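Local coordinates for protein probable porin (Pseudomonas aeruginosa, PDB 4FSO) that forms an outer-membrane beta-barrel of the OprD family and probably lets small solutes pass through as a porin, at residues A[113-118]-A[146-151]. Numbering follows the deposited sequence.
Sequences SQTQFR and LTSEEI. With C8E ((hydroxyethyloxy)tri(ethyloxy)octane), chain J; C8E ((hydroxyethyloxy)tri(ethyloxy)octane), chain K.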
loop_
_atom_site.group_PDB
_atom_site.type_symbol
_atom_site.label_atom_id
_atom_site.label_comp_id
_atom_site.label_asym_id
_atom_site.label_seq_id
_atom_site.Cartn_x
_atom_site.Cartn_y
_atom_site.Cartn_z
ATOM N N SER A 113 19.258 22.276 3.315
ATOM C CA SER A 113 19.723 21.422 4.407
ATOM C C SER A 113 19.153 19.996 4.310
ATOM O O SER A 113 19.417 19.288 3.343
ATOM C CB SER A 113 19.408 22.062 5.765
ATOM O OG SER A 113 20.346 21.662 6.752
ATOM N N GLN A 114 18.372 19.585 5.303
ATOM C CA GLN A 114 17.745 18.265 5.272
ATOM C C GLN A 114 16.231 18.405 5.139
ATOM O O GLN A 114 15.466 17.590 5.646
ATOM C CB GLN A 114 18.094 17.467 6.529
ATOM C CG GLN A 114 19.565 17.492 6.909
ATOM C CD GLN A 114 20.445 16.850 5.861
ATOM O OE1 GLN A 114 20.048 15.886 5.211
ATOM N NE2 GLN A 114 21.646 17.392 5.679
ATOM N N THR A 115 15.807 19.446 4.440
ATOM C CA THR A 115 14.397 19.745 4.310
ATOM C C THR A 115 14.046 19.879 2.821
ATOM O O THR A 115 14.807 20.459 2.042
ATOM C CB THR A 115 14.076 21.050 5.082
ATOM O OG1 THR A 115 14.341 20.858 6.478
ATOM C CG2 THR A 115 12.624 21.480 4.890
ATOM N N GLN A 116 12.903 19.332 2.421
ATOM C CA GLN A 116 12.502 19.396 1.026
ATOM C C GLN A 116 10.998 19.593 0.843
ATOM O O GLN A 116 10.187 19.105 1.629
ATOM C CB GLN A 116 13.006 18.165 0.268
ATOM C CG GLN A 116 13.064 16.919 1.118
ATOM C CD GLN A 116 14.340 16.126 0.913
ATOM O OE1 GLN A 116 15.031 15.776 1.878
ATOM N NE2 GLN A 116 14.657 15.825 -0.345
ATOM N N PHE A 117 10.637 20.339 -0.194
ATOM C CA PHE A 117 9.244 20.639 -0.482
ATOM C C PHE A 117 8.968 20.206 -1.910
ATOM O O PHE A 117 9.845 20.267 -2.754
ATOM C CB PHE A 117 8.961 22.144 -0.298
ATOM C CG PHE A 117 7.564 22.555 -0.699
ATOM C CD1 PHE A 117 6.469 22.211 0.087
ATOM C CD2 PHE A 117 7.344 23.268 -1.868
ATOM C CE1 PHE A 117 5.178 22.573 -0.286
ATOM C CE2 PHE A 117 6.058 23.634 -2.249
ATOM C CZ PHE A 117 4.973 23.287 -1.453
ATOM N N ARG A 118 7.754 19.750 -2.175
ATOM C CA ARG A 118 7.360 19.382 -3.527
ATOM C C ARG A 118 5.950 19.874 -3.728
ATOM O O ARG A 118 5.154 19.913 -2.781
ATOM C CB ARG A 118 7.404 17.862 -3.743
ATOM C CG ARG A 118 8.799 17.276 -3.791
ATOM C CD ARG A 118 8.774 15.759 -3.724
ATOM N NE ARG A 118 8.353 15.168 -4.988
ATOM C CZ ARG A 118 7.413 14.235 -5.111
ATOM N NH1 ARG A 118 6.786 13.766 -4.030
ATOM N NH2 ARG A 118 7.109 13.775 -6.325
ATOM N N LEU A 146 5.955 18.486 2.261
ATOM C CA LEU A 146 7.144 18.928 2.978
ATOM C C LEU A 146 7.676 17.785 3.829
ATOM O O LEU A 146 6.939 17.219 4.635
ATOM C CB LEU A 146 6.787 20.089 3.893
ATOM C CG LEU A 146 7.887 20.543 4.842
ATOM C CD1 LEU A 146 8.982 21.230 4.047
ATOM C CD2 LEU A 146 7.341 21.445 5.947
ATOM N N THR A 147 8.942 17.429 3.642
ATOM C CA THR A 147 9.626 16.569 4.604
ATOM C C THR A 147 10.868 17.260 5.204
ATOM O O THR A 147 11.513 18.098 4.555
ATOM C CB THR A 147 9.983 15.177 4.030
ATOM O OG1 THR A 147 11.190 15.254 3.273
ATOM C CG2 THR A 147 8.886 14.662 3.156
ATOM N N SER A 148 11.187 16.913 6.452
ATOM C CA SER A 148 12.307 17.536 7.155
ATOM C C SER A 148 12.944 16.575 8.146
ATOM O O SER A 148 12.244 15.929 8.922
ATOM C CB SER A 148 11.840 18.796 7.880
ATOM O OG SER A 148 12.943 19.486 8.415
ATOM N N GLU A 149 14.271 16.476 8.111
ATOM C CA GLU A 149 15.002 15.565 8.992
ATOM C C GLU A 149 16.313 16.222 9.416
ATOM O O GLU A 149 17.399 15.667 9.222
ATOM C CB GLU A 149 15.257 14.211 8.310
ATOM C CG GLU A 149 15.706 13.085 9.268
ATOM C CD GLU A 149 16.016 11.743 8.579
ATOM O OE1 GLU A 149 15.520 11.498 7.455
ATOM O OE2 GLU A 149 16.765 10.932 9.174
ATOM N N GLU A 150 16.205 17.419 9.984
ATOM C CA GLU A 150 17.392 18.179 10.368
ATOM C C GLU A 150 18.100 17.518 11.545
ATOM O O GLU A 150 19.332 17.523 11.625
ATOM C CB GLU A 150 17.034 19.642 10.665
ATOM C CG GLU A 150 16.387 20.375 9.479
ATOM C CD GLU A 150 17.331 20.539 8.269
ATOM O OE1 GLU A 150 18.564 20.450 8.452
ATOM O OE2 GLU A 150 16.834 20.758 7.136
ATOM N N ILE A 151 17.312 16.935 12.443
ATOM C CA ILE A 151 17.854 16.094 13.494
ATOM C C ILE A 151 17.800 14.651 13.031
ATOM O O ILE A 151 16.716 14.109 12.814
ATOM C CB ILE A 151 17.066 16.239 14.800
ATOM C CG1 ILE A 151 16.944 17.715 15.182
ATOM C CG2 ILE A 151 17.749 15.446 15.915
ATOM C CD1 ILE A 151 16.316 17.939 16.535
HETATM C C1 C8E J . 0.918 21.183 3.871
HETATM C C2 C8E J . 2.264 20.968 3.170
HETATM C C3 C8E J . 2.915 22.296 2.764
HETATM C C4 C8E J . 3.504 23.081 3.946
HETATM C C5 C8E J . 3.930 24.503 3.560
HETATM C C6 C8E J . 5.411 24.739 3.853
HETATM C C7 C8E J . 6.090 25.549 2.751
HETATM C C8 C8E J . 7.583 25.595 3.104
HETATM O O9 C8E J . 8.357 26.112 2.028
HETATM C C10 C8E J . 9.306 25.204 1.461
HETATM C C11 C8E J . 10.710 25.380 2.066
HETATM O O12 C8E J . 11.699 24.710 1.286
HETATM C C13 C8E J . 12.839 24.310 2.042
HETATM C C14 C8E J . 13.220 25.375 3.065
HETATM O O15 C8E J . 13.483 24.807 4.330
HETATM C C2 C8E K . 20.194 24.242 9.851
HETATM C C3 C8E K . 18.697 24.566 9.991
HETATM C C4 C8E K . 18.093 24.909 8.625
HETATM C C5 C8E K . 16.583 25.133 8.641
HETATM C C6 C8E K . 15.928 24.227 7.590
HETATM C C7 C8E K . 14.423 24.449 7.446
#
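Leu146 faces Phe117 in a non-hydrogen-bonded pair where the chain runs antiparallel, the axes of the two short pieces approaching to 4.7 Å. The two side chains touch only loosely. Leu146 CG stands anti to the backbone N (chi1 172°), and its CD1 branch reaches diagonally across to Thr115 CG2, 3.7 Å away. A detergent chain lies over the same surface: its ether portion packs on Phe117 CB, while its alkyl end meets the ring at the edge, near the ring plane. Thr147 pairs with Gln116 through two backbone bonds, Gln116 N to Thr147 O at 2.8 Å and Thr147 N to Gln116 O at 2.9 Å. On the face bearing these two side chains, Thr147 OG1 lies against the aliphatic CG of Gln116 at 3.3 Å. Ser148 returns to the detergent-covered face and donates its OG to Thr115 OG1. Next along the chain, Glu149 N gives a 3.0 Å bond to Gln114 O. Glu150 then folds back over the turn that begins strand 115-118, its chain bent at chi2 (-65°) to bring the carboxylate onto the first segment. Its OE1 accepts from Ser113 OG on the syn side, whereas Glu150 OE2 takes Gln114 N on the syn side and Thr115 OG1 through the anti lone pair, the latter at 2.6 Å. Both syn donors sit out of the carboxylate plane, Gln114 N by 32°. A second detergent molecule rests beside OE2 and Thr115 OG1. Ser148, Thr115 and Glu150 thus form a relay of hydroxyls ending on a carboxylate, and three donors from consecutive residues fix that carboxylate's rotation. Such a set of donors would be expected to favour the ionised acid, even with a detergent tail alongside, and it ties together neighbouring strand ends of the porin barrel.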